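Local coordinates for BH0493 protein (Bacillus halodurans C-125, PDB 2QEE) that binds zinc and is a putative amidohydrolase, probably acting at its metal centre, at residues M342-L347 / I380-D385; Q204-F209 / G239-D244; W42-L47 / R112-Y117. All blocks are in the same frame, centred on the assembly; numbering follows the deposited sequence.

Interaction 1 (M342-L347 / I380-D385)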
loop_
_atom_site.group_PDB
_atom_site.type_symbol
_atom_site.label_atom_id
_atom_site.label_comp_id
_atom_site.label_asym_id
_atom_site.label_seq_id
_atom_site.Cartn_x
_atom_site.Cartn_y
_atom_site.Cartn_z
ATOM N N MET C 342 -11.134 -1.804 -0.479
ATOM C CA MET C 342 -11.076 -0.359 -0.749
ATOM C C MET C 342 -12.204 0.049 -1.700
ATOM O O MET C 342 -12.916 1.020 -1.461
ATOM C CB MET C 342 -9.723 0.099 -1.354
ATOM C CG MET C 342 -8.534 -0.037 -0.349
ATOM S SD MET C 342 -7.076 0.738 -1.068
ATOM C CE MET C 342 -6.596 -0.375 -2.414
ATOM N N ARG C 343 -12.386 -0.780 -2.722
ATOM C CA ARG C 343 -13.413 -0.492 -3.714
ATOM C C ARG C 343 -14.821 -0.523 -3.076
ATOM O O ARG C 343 -15.614 0.377 -3.287
ATOM C CB ARG C 343 -13.318 -1.498 -4.858
ATOM C CG ARG C 343 -12.090 -1.196 -5.729
ATOM C CD ARG C 343 -11.827 -2.354 -6.652
ATOM N NE ARG C 343 -10.820 -1.961 -7.637
ATOM C CZ ARG C 343 -10.577 -2.715 -8.722
ATOM N NH1 ARG C 343 -11.226 -3.854 -8.888
ATOM N NH2 ARG C 343 -9.731 -2.294 -9.689
ATOM N N MET C 344 -15.131 -1.556 -2.321
ATOM C CA MET C 344 -16.465 -1.679 -1.755
ATOM C C MET C 344 -16.652 -0.589 -0.724
ATOM O O MET C 344 -17.738 -0.064 -0.593
ATOM C CB MET C 344 -16.662 -3.040 -1.131
ATOM C CG MET C 344 -18.210 -3.306 -0.857
ATOM S SD MET C 344 -18.559 -5.030 -0.566
ATOM C CE MET C 344 -18.412 -5.669 -2.257
ATOM N N GLU C 345 -15.623 -0.297 0.065
ATOM C CA GLU C 345 -15.809 0.765 1.119
ATOM C C GLU C 345 -16.159 2.135 0.526
ATOM O O GLU C 345 -16.947 2.865 1.098
ATOM C CB GLU C 345 -14.542 0.848 2.046
ATOM C CG GLU C 345 -14.527 -0.463 2.928
ATOM C CD GLU C 345 -13.223 -0.747 3.666
ATOM O OE1 GLU C 345 -12.296 0.123 3.709
ATOM O OE2 GLU C 345 -13.185 -1.900 4.207
ATOM N N MET C 346 -15.593 2.473 -0.654
ATOM C CA MET C 346 -15.793 3.798 -1.244
ATOM C C MET C 346 -16.803 3.850 -2.377
ATOM O O MET C 346 -17.199 4.948 -2.805
ATOM C CB MET C 346 -14.454 4.348 -1.779
ATOM C CG MET C 346 -13.651 5.023 -0.669
ATOM S SD MET C 346 -12.120 5.734 -1.266
ATOM C CE MET C 346 -11.174 4.215 -1.209
ATOM N N LEU C 347 -17.142 2.679 -2.900
ATOM C CA LEU C 347 -18.040 2.624 -4.088
ATOM C C LEU C 347 -19.263 1.745 -3.865
ATOM O O LEU C 347 -20.111 1.617 -4.765
ATOM C CB LEU C 347 -17.285 2.105 -5.324
ATOM C CG LEU C 347 -16.039 2.923 -5.749
ATOM C CD1 LEU C 347 -15.404 2.170 -6.920
ATOM C CD2 LEU C 347 -16.437 4.329 -6.164
ATOM N N ILE C 380 -19.279 -10.878 2.967
ATOM C CA ILE C 380 -19.709 -11.382 4.302
ATOM C C ILE C 380 -19.404 -10.278 5.365
ATOM O O ILE C 380 -20.288 -9.864 6.135
ATOM C CB ILE C 380 -19.088 -12.772 4.656
ATOM C CG1 ILE C 380 -19.711 -13.847 3.761
ATOM C CG2 ILE C 380 -19.370 -13.076 6.113
ATOM C CD1 ILE C 380 -18.896 -15.193 3.643
ATOM N N ASP C 381 -18.176 -9.764 5.345
ATOM C CA ASP C 381 -17.799 -8.706 6.319
ATOM C C ASP C 381 -18.681 -7.462 6.158
ATOM O O ASP C 381 -19.109 -6.861 7.159
ATOM C CB ASP C 381 -16.336 -8.301 6.087
ATOM C CG ASP C 381 -15.357 -9.210 6.840
ATOM O OD1 ASP C 381 -15.798 -10.039 7.719
ATOM O OD2 ASP C 381 -14.122 -9.104 6.563
ATOM N N LYS C 382 -18.899 -7.033 4.898
ATOM C CA LYS C 382 -19.678 -5.803 4.659
ATOM C C LYS C 382 -21.158 -5.966 5.027
ATOM O O LYS C 382 -21.742 -5.071 5.621
ATOM C CB LYS C 382 -19.500 -5.307 3.207
ATOM C CG LYS C 382 -18.286 -4.377 3.036
ATOM C CD LYS C 382 -16.943 -5.046 3.427
ATOM C CE LYS C 382 -15.710 -4.074 3.241
ATOM N NZ LYS C 382 -15.814 -3.035 4.317
ATOM N N TYR C 383 -21.761 -7.105 4.666
ATOM C CA TYR C 383 -23.107 -7.384 5.095
ATOM C C TYR C 383 -23.192 -7.478 6.585
ATOM O O TYR C 383 -24.139 -6.919 7.180
ATOM C CB TYR C 383 -23.643 -8.657 4.459
ATOM C CG TYR C 383 -23.956 -8.511 2.987
ATOM C CD1 TYR C 383 -24.826 -7.496 2.507
ATOM C CD2 TYR C 383 -23.441 -9.440 2.066
ATOM C CE1 TYR C 383 -25.157 -7.420 1.137
ATOM C CE2 TYR C 383 -23.748 -9.356 0.702
ATOM C CZ TYR C 383 -24.581 -8.335 0.272
ATOM O OH TYR C 383 -24.861 -8.319 -1.090
ATOM N N ASP C 384 -22.233 -8.160 7.215
ATOM C CA ASP C 384 -22.284 -8.287 8.682
ATOM C C ASP C 384 -22.229 -6.944 9.361
ATOM O O ASP C 384 -22.934 -6.723 10.332
ATOM C CB ASP C 384 -21.191 -9.197 9.219
ATOM C CG ASP C 384 -21.483 -9.668 10.667
ATOM O OD1 ASP C 384 -22.650 -9.963 10.977
ATOM O OD2 ASP C 384 -20.524 -9.721 11.435
ATOM N N ASP C 385 -21.401 -6.029 8.855
ATOM C CA ASP C 385 -21.324 -4.703 9.447
ATOM C C ASP C 385 -22.655 -3.967 9.409
ATOM O O ASP C 385 -22.983 -3.296 10.377
ATOM C CB ASP C 385 -20.222 -3.891 8.755
ATOM C CG ASP C 385 -18.805 -4.293 9.256
ATOM O OD1 ASP C 385 -18.674 -5.083 10.253
ATOM O OD2 ASP C 385 -17.818 -3.793 8.691
#
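K382 reaches out of 380-385 to meet two side chains of 342-347, a methionine at its root and a carboxylate at its tip, forming a buried interhelical salt bridge beside a subunit interface. The two helical segments come no nearer than 8.3 Å between the CA atoms of M344 and K382, so the side chains bridge the interval. Traced outward, K382 CB already lies 3.9 Å from M344 SD, and CG sits closer, 3.7 Å from the same sulfur. There the two chains run past each other in opposite directions. With M344 CG anti to the backbone N (chi1 -165°) and the next bond extended, SD is carried out to the lysine. Bends at chi2 (60°) and chi4 (71°) then swing the end of the lysine across E345 at about a right angle: K382 CE comes 3.5 Å from E345 OE2, and NZ closes the salt bridge to OE2 at 2.9 Å. The ammonium uses the anti lone pair of OE2, the one facing away from OE1, and also lies 3.2 Å from E345 CG. OE1 is bound separately by the backbone N of E334 of the second subunit, a residue that binds zinc or magnesium in this protein. A glutamine here would probably leave the buried K382 ammonium without its compensating negative charge. Helix 333-347 touches the long helix 363-388 through M344, on V378 and L379, and helix 308-317 through M342 and M346, while helix 8-21 packs on 363-388 through I380 and Y383.

Interaction 2 (Q204-F209 / G239-D244)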
loop_
_atom_site.group_PDB
_atom_site.type_symbol
_atom_site.label_atom_id
_atom_site.label_comp_id
_atom_site.label_asym_id
_atom_site.label_seq_id
_atom_site.Cartn_x
_atom_site.Cartn_y
_atom_site.Cartn_z
ATOM N N GLN C 204 -10.283 11.002 -41.248
ATOM C CA GLN C 204 -11.418 10.260 -41.791
ATOM C C GLN C 204 -11.160 8.796 -42.075
ATOM O O GLN C 204 -12.032 7.954 -41.829
ATOM C CB GLN C 204 -11.931 10.957 -43.069
ATOM C CG GLN C 204 -12.586 12.254 -42.739
ATOM C CD GLN C 204 -13.499 12.111 -41.552
ATOM O OE1 GLN C 204 -14.257 11.130 -41.457
ATOM N NE2 GLN C 204 -13.422 13.063 -40.612
ATOM N N GLU C 205 -9.989 8.474 -42.609
ATOM C CA GLU C 205 -9.692 7.117 -42.963
ATOM C C GLU C 205 -9.445 6.287 -41.725
ATOM O O GLU C 205 -9.771 5.095 -41.704
ATOM C CB GLU C 205 -8.536 7.022 -43.939
ATOM C CG GLU C 205 -8.970 7.431 -45.362
ATOM C CD GLU C 205 -10.031 6.486 -45.927
ATOM O OE1 GLU C 205 -9.619 5.525 -46.590
ATOM O OE2 GLU C 205 -11.246 6.665 -45.643
ATOM N N VAL C 206 -8.890 6.902 -40.684
ATOM C CA VAL C 206 -8.732 6.119 -39.444
ATOM C C VAL C 206 -10.115 5.855 -38.781
ATOM O O VAL C 206 -10.382 4.728 -38.329
ATOM C CB VAL C 206 -7.686 6.752 -38.474
ATOM C CG1 VAL C 206 -7.727 6.062 -37.075
ATOM C CG2 VAL C 206 -6.285 6.595 -39.058
ATOM N N LYS C 207 -10.984 6.867 -38.715
ATOM C CA LYS C 207 -12.392 6.632 -38.307
ATOM C C LYS C 207 -13.079 5.548 -39.125
ATOM O O LYS C 207 -13.839 4.736 -38.582
ATOM C CB LYS C 207 -13.202 7.903 -38.391
ATOM C CG LYS C 207 -12.830 8.953 -37.361
ATOM C CD LYS C 207 -13.531 10.260 -37.618
ATOM C CE LYS C 207 -14.757 10.369 -36.810
ATOM N NZ LYS C 207 -15.162 11.801 -36.717
ATOM N N ARG C 208 -12.808 5.499 -40.425
ATOM C CA ARG C 208 -13.434 4.462 -41.228
ATOM C C ARG C 208 -12.887 3.073 -40.890
ATOM O O ARG C 208 -13.636 2.076 -40.911
ATOM C CB ARG C 208 -13.362 4.793 -42.744
ATOM C CG ARG C 208 -14.153 3.803 -43.597
ATOM C CD ARG C 208 -14.201 4.247 -45.064
ATOM N NE ARG C 208 -12.877 4.216 -45.689
ATOM C CZ ARG C 208 -12.298 3.122 -46.154
ATOM N NH1 ARG C 208 -12.933 1.962 -46.109
ATOM N NH2 ARG C 208 -11.094 3.185 -46.708
ATOM N N PHE C 209 -11.600 2.996 -40.543
ATOM C CA PHE C 209 -11.010 1.754 -40.108
ATOM C C PHE C 209 -11.776 1.284 -38.833
ATOM O O PHE C 209 -12.247 0.136 -38.746
ATOM C CB PHE C 209 -9.502 1.915 -39.842
ATOM C CG PHE C 209 -8.866 0.695 -39.252
ATOM C CD1 PHE C 209 -8.489 -0.363 -40.050
ATOM C CD2 PHE C 209 -8.661 0.591 -37.853
ATOM C CE1 PHE C 209 -7.916 -1.521 -39.534
ATOM C CE2 PHE C 209 -8.070 -0.567 -37.298
ATOM C CZ PHE C 209 -7.707 -1.648 -38.140
ATOM N N GLY C 239 -2.222 10.475 -29.022
ATOM C CA GLY C 239 -3.035 11.576 -28.477
ATOM C C GLY C 239 -3.936 12.049 -29.607
ATOM O O GLY C 239 -5.115 12.374 -29.379
ATOM N N ARG C 240 -3.393 12.109 -30.827
ATOM C CA ARG C 240 -4.220 12.592 -31.964
ATOM C C ARG C 240 -5.291 11.605 -32.390
ATOM O O ARG C 240 -6.451 12.019 -32.650
ATOM C CB ARG C 240 -3.384 13.026 -33.169
ATOM C CG ARG C 240 -2.595 14.265 -32.847
ATOM C CD ARG C 240 -1.865 14.841 -34.070
ATOM N NE ARG C 240 -0.755 13.973 -34.406
ATOM C CZ ARG C 240 0.503 14.169 -34.005
ATOM N NH1 ARG C 240 0.852 15.230 -33.277
ATOM N NH2 ARG C 240 1.409 13.280 -34.342
ATOM N N ILE C 241 -4.925 10.323 -32.459
ATOM C CA ILE C 241 -5.869 9.271 -32.823
ATOM C C ILE C 241 -7.002 9.193 -31.780
ATOM O O ILE C 241 -8.181 9.149 -32.133
ATOM C CB ILE C 241 -5.204 7.931 -32.999
ATOM C CG1 ILE C 241 -4.225 7.960 -34.213
ATOM C CG2 ILE C 241 -6.278 6.830 -33.213
ATOM C CD1 ILE C 241 -3.301 6.687 -34.312
ATOM N N ILE C 242 -6.649 9.255 -30.479
ATOM C CA ILE C 242 -7.692 9.211 -29.445
ATOM C C ILE C 242 -8.627 10.411 -29.538
ATOM O O ILE C 242 -9.875 10.250 -29.589
ATOM C CB ILE C 242 -7.089 9.096 -28.007
ATOM C CG1 ILE C 242 -6.305 7.795 -27.902
ATOM C CG2 ILE C 242 -8.205 9.274 -26.915
ATOM C CD1 ILE C 242 -5.571 7.597 -26.515
ATOM N N ARG C 243 -8.036 11.602 -29.635
ATOM C CA ARG C 243 -8.791 12.874 -29.714
ATOM C C ARG C 243 -9.648 12.953 -30.979
ATOM O O ARG C 243 -10.864 13.189 -30.918
ATOM C CB ARG C 243 -7.853 14.089 -29.688
ATOM C CG ARG C 243 -8.551 15.446 -29.629
ATOM C CD ARG C 243 -7.606 16.612 -29.990
ATOM N NE ARG C 243 -6.926 16.409 -31.274
ATOM C CZ ARG C 243 -5.700 16.866 -31.584
ATOM N NH1 ARG C 243 -4.999 17.563 -30.719
ATOM N NH2 ARG C 243 -5.174 16.603 -32.775
ATOM N N ASP C 244 -9.011 12.728 -32.120
ATOM C CA ASP C 244 -9.661 13.012 -33.406
ATOM C C ASP C 244 -10.506 11.875 -33.948
ATOM O O ASP C 244 -11.398 12.127 -34.765
ATOM C CB ASP C 244 -8.625 13.389 -34.479
ATOM C CG ASP C 244 -7.931 14.698 -34.211
ATOM O OD1 ASP C 244 -8.442 15.533 -33.431
ATOM O OD2 ASP C 244 -6.830 14.876 -34.809
#
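The backbones of 204-209 and 239-244 approach to 7.9 Å between the CA atoms of V206 and I241, and to 8.5 Å between those of K207 and D244. Their helices, 200-217 and 237-253, follow one another with strand 222-226 between them; that strand pairs in parallel with 257-264, the strand after the second helix, an order consistent with the (beta/alpha)-barrel of the amidohydrolases. Residues 204-209 keep the regular i to i+4 bonding, and 239-244 does so too, with a wider pi-type turn at 242-244. No hydrogen bond crosses between the segments, and the evidence for contact is two approaches of van der Waals type. In the first, V206 CG1 stands 4.2 Å from I241 CG2; the two side chains cross at about a right angle, and each of these methyls lies anti to its own main-chain nitrogen (chi1 170° for V206). In the second, an extended chi2 (172°) carries K207 CD to 4.0 Å from D244 O, and the chain bends only beyond it, at chi3. Y180 touches both V206 and I241, adding helix 180-189 to the apolar patch, and C245 receives both V206 and K207 one residue beyond 239-244.

Charged groups pair within each helix. R208 grips E205 side-on, NE to OE2 and NH2 to OE1, both on the syn side of the carboxylate. R243 holds its neighbour D244 in the same two-nitrogen fashion, and W198 NE1 also bonds D244 OD2. The grip on D244 is skewed: R243 NE, 2.8 Å from D244 OD1, approaches from above the carboxylate plane, 47° out of it.

Interaction 3 (W42-L47 / R112-Y117)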
loop_
_atom_site.group_PDB
_atom_site.type_symbol
_atom_site.label_atom_id
_atom_site.label_comp_id
_atom_site.label_asym_id
_atom_site.label_seq_id
_atom_site.Cartn_x
_atom_site.Cartn_y
_atom_site.Cartn_z
ATOM N N TRP C 42 -5.787 -24.353 -25.016
ATOM C CA TRP C 42 -6.268 -25.201 -23.920
ATOM C C TRP C 42 -5.448 -26.433 -23.716
ATOM O O TRP C 42 -4.757 -26.874 -24.634
ATOM C CB TRP C 42 -7.723 -25.610 -24.067
ATOM C CG TRP C 42 -8.139 -26.432 -25.302
ATOM C CD1 TRP C 42 -8.378 -25.961 -26.559
ATOM C CD2 TRP C 42 -8.470 -27.829 -25.322
ATOM N NE1 TRP C 42 -8.807 -27.010 -27.399
ATOM C CE2 TRP C 42 -8.853 -28.162 -26.660
ATOM C CE3 TRP C 42 -8.455 -28.842 -24.354
ATOM C CZ2 TRP C 42 -9.258 -29.458 -27.024
ATOM C CZ3 TRP C 42 -8.813 -30.164 -24.729
ATOM C CH2 TRP C 42 -9.215 -30.447 -26.062
ATOM N N ASP C 43 -5.573 -26.975 -22.502
ATOM C CA ASP C 43 -4.935 -28.186 -21.962
ATOM C C ASP C 43 -3.834 -27.949 -20.974
ATOM O O ASP C 43 -3.357 -26.815 -20.841
ATOM C CB ASP C 43 -4.541 -29.249 -23.026
ATOM C CG ASP C 43 -3.215 -28.969 -23.725
ATOM O OD1 ASP C 43 -2.334 -28.200 -23.255
ATOM O OD2 ASP C 43 -3.047 -29.566 -24.818
ATOM N N ILE C 44 -3.413 -29.014 -20.307
ATOM C CA ILE C 44 -2.407 -28.895 -19.201
ATOM C C ILE C 44 -1.039 -28.371 -19.662
ATOM O O ILE C 44 -0.342 -27.667 -18.905
ATOM C CB ILE C 44 -2.290 -30.206 -18.417
ATOM C CG1 ILE C 44 -1.377 -30.112 -17.189
ATOM C CG2 ILE C 44 -1.787 -31.357 -19.379
ATOM C CD1 ILE C 44 -1.756 -29.028 -16.138
ATOM N N ASP C 45 -0.585 -28.767 -20.855
ATOM C CA ASP C 45 0.652 -28.217 -21.384
ATOM C C ASP C 45 0.577 -26.720 -21.626
ATOM O O ASP C 45 1.555 -26.009 -21.367
ATOM C CB ASP C 45 1.019 -28.937 -22.691
ATOM C CG ASP C 45 1.535 -30.352 -22.453
ATOM O OD1 ASP C 45 1.863 -30.728 -21.315
ATOM O OD2 ASP C 45 1.642 -31.104 -23.432
ATOM N N GLU C 46 -0.574 -26.222 -22.071
ATOM C CA GLU C 46 -0.769 -24.796 -22.263
ATOM C C GLU C 46 -0.846 -24.085 -20.876
ATOM O O GLU C 46 -0.263 -23.037 -20.712
ATOM C CB GLU C 46 -2.039 -24.573 -23.024
ATOM C CG GLU C 46 -1.938 -25.114 -24.494
ATOM C CD GLU C 46 -1.065 -24.261 -25.405
ATOM O OE1 GLU C 46 -0.526 -23.187 -24.998
ATOM O OE2 GLU C 46 -0.946 -24.665 -26.583
ATOM N N LEU C 47 -1.570 -24.686 -19.933
ATOM C CA LEU C 47 -1.604 -24.166 -18.537
ATOM C C LEU C 47 -0.205 -23.998 -17.969
ATOM O O LEU C 47 0.141 -22.971 -17.433
ATOM C CB LEU C 47 -2.400 -25.072 -17.597
ATOM C CG LEU C 47 -3.919 -25.008 -17.751
ATOM C CD1 LEU C 47 -4.604 -26.095 -16.874
ATOM C CD2 LEU C 47 -4.442 -23.593 -17.377
ATOM N N ARG C 112 0.305 -36.542 -8.802
ATOM C CA ARG C 112 1.310 -35.798 -9.580
ATOM C C ARG C 112 1.593 -36.433 -10.934
ATOM O O ARG C 112 2.699 -36.308 -11.448
ATOM C CB ARG C 112 2.615 -35.641 -8.817
ATOM C CG ARG C 112 2.411 -35.175 -7.368
ATOM C CD ARG C 112 3.720 -34.958 -6.632
ATOM N NE ARG C 112 3.450 -34.400 -5.316
ATOM C CZ ARG C 112 4.394 -33.998 -4.471
ATOM N NH1 ARG C 112 5.699 -34.129 -4.794
ATOM N NH2 ARG C 112 4.023 -33.474 -3.292
ATOM N N ASP C 113 0.587 -37.091 -11.491
ATOM C CA ASP C 113 0.787 -37.901 -12.713
ATOM C C ASP C 113 0.453 -37.103 -13.959
ATOM O O ASP C 113 -0.643 -37.183 -14.484
ATOM C CB ASP C 113 -0.052 -39.175 -12.604
ATOM C CG ASP C 113 0.337 -40.232 -13.633
ATOM O OD1 ASP C 113 1.007 -39.903 -14.629
ATOM O OD2 ASP C 113 -0.074 -41.390 -13.430
ATOM N N LEU C 114 1.431 -36.338 -14.442
ATOM C CA LEU C 114 1.250 -35.446 -15.564
ATOM C C LEU C 114 0.864 -36.233 -16.845
ATOM O O LEU C 114 0.070 -35.751 -17.653
ATOM C CB LEU C 114 2.504 -34.587 -15.747
ATOM C CG LEU C 114 2.553 -33.486 -16.781
ATOM C CD1 LEU C 114 1.437 -32.449 -16.634
ATOM C CD2 LEU C 114 3.958 -32.805 -16.794
ATOM N N GLN C 115 1.420 -37.436 -17.008
ATOM C CA GLN C 115 1.042 -38.237 -18.174
ATOM C C GLN C 115 -0.429 -38.618 -18.126
ATOM O O GLN C 115 -1.108 -38.528 -19.159
ATOM C CB GLN C 115 1.946 -39.463 -18.372
ATOM C CG GLN C 115 3.307 -39.123 -18.967
ATOM C CD GLN C 115 3.247 -38.232 -20.229
ATOM O OE1 GLN C 115 3.749 -37.120 -20.216
ATOM N NE2 GLN C 115 2.632 -38.732 -21.315
ATOM N N VAL C 116 -0.943 -38.968 -16.960
ATOM C CA VAL C 116 -2.397 -39.209 -16.825
ATOM C C VAL C 116 -3.237 -37.948 -17.077
ATOM O O VAL C 116 -4.275 -38.013 -17.738
ATOM C CB VAL C 116 -2.722 -39.939 -15.516
ATOM C CG1 VAL C 116 -4.219 -39.911 -15.187
ATOM C CG2 VAL C 116 -2.199 -41.407 -15.605
ATOM N N TYR C 117 -2.735 -36.772 -16.645
ATOM C CA TYR C 117 -3.470 -35.533 -16.898
ATOM C C TYR C 117 -3.592 -35.246 -18.395
ATOM O O TYR C 117 -4.663 -34.872 -18.901
ATOM C CB TYR C 117 -2.854 -34.314 -16.124
ATOM C CG TYR C 117 -2.564 -34.516 -14.632
ATOM C CD1 TYR C 117 -3.335 -35.389 -13.834
ATOM C CD2 TYR C 117 -1.508 -33.788 -14.002
ATOM C CE1 TYR C 117 -3.045 -35.560 -12.464
ATOM C CE2 TYR C 117 -1.214 -33.950 -12.675
ATOM C CZ TYR C 117 -1.996 -34.832 -11.897
ATOM O OH TYR C 117 -1.706 -35.047 -10.576
#
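I44 meets L114 and Y117 across the starts of two short helices, 44-48 and 114-122, with CA atoms of I44 and Y117 7.1 Å apart. Before it in sequence, W42 lies in the loop leading in; its side chain packs on F121 and its NE1 bonds S126 OG. D43 follows as N-cap of helix 44-48: its OD1 accepts from E46 N at 2.9 Å, met nearly along the C-O axis with an N-H...O angle of 158°. I44, in the first turn, then carries the contact. Its CG1 is directed away from the main-chain nitrogen (chi1 -174°), and this branch touches L114 CD1 at 3.7 Å, the two side chains crossing obliquely. I44 CG2 sits between the backbone N and the carbonyl carbon, and approaches the main chain of the other helix, 4.4 Å from Y117 C. D45 turns to charged partners, with OD1 salt-bridged to R118 and OD2 to R74. L47 packs on C101 and V360.

The partner helix starts in the same way, D113 OD1 accepting from V116 N at 3.2 Å, but here the donor sits well above the carboxylate plane. The Y117 ring folds back over this turn, so that D113 O lies 3.2 Å above its plane, over the centre, while its hydroxyl bonds D108 O. The contact joins helices 44-48 and 114-122 in the largely helical region between strands 24-26 and 139-143; around it, helix 93-104 touches I44 through V98 and L102 and Y117 through L102, and helix 73-86 meets L114 through D78 and W81.

The three contacts lie far apart in the fold and share no helix. The centres of interaction 1 and interaction 2 are 41 Å apart. Interaction 3 is centred 39 Å from interaction 1 and 45 Å from interaction 2, which falls on the opposite side of the chain's centre. No pair touches. Along the chain they close in series: interaction 3 within the helical stretch between strands 24-26 and 139-143, interaction 2 spanning strand 222-226, and interaction 1 after the last strand, 321-323. All three lie away from the annotated metal sites. Each therefore joins a different pair of helices, and interactions 1 and 3 also lie at subunit contacts.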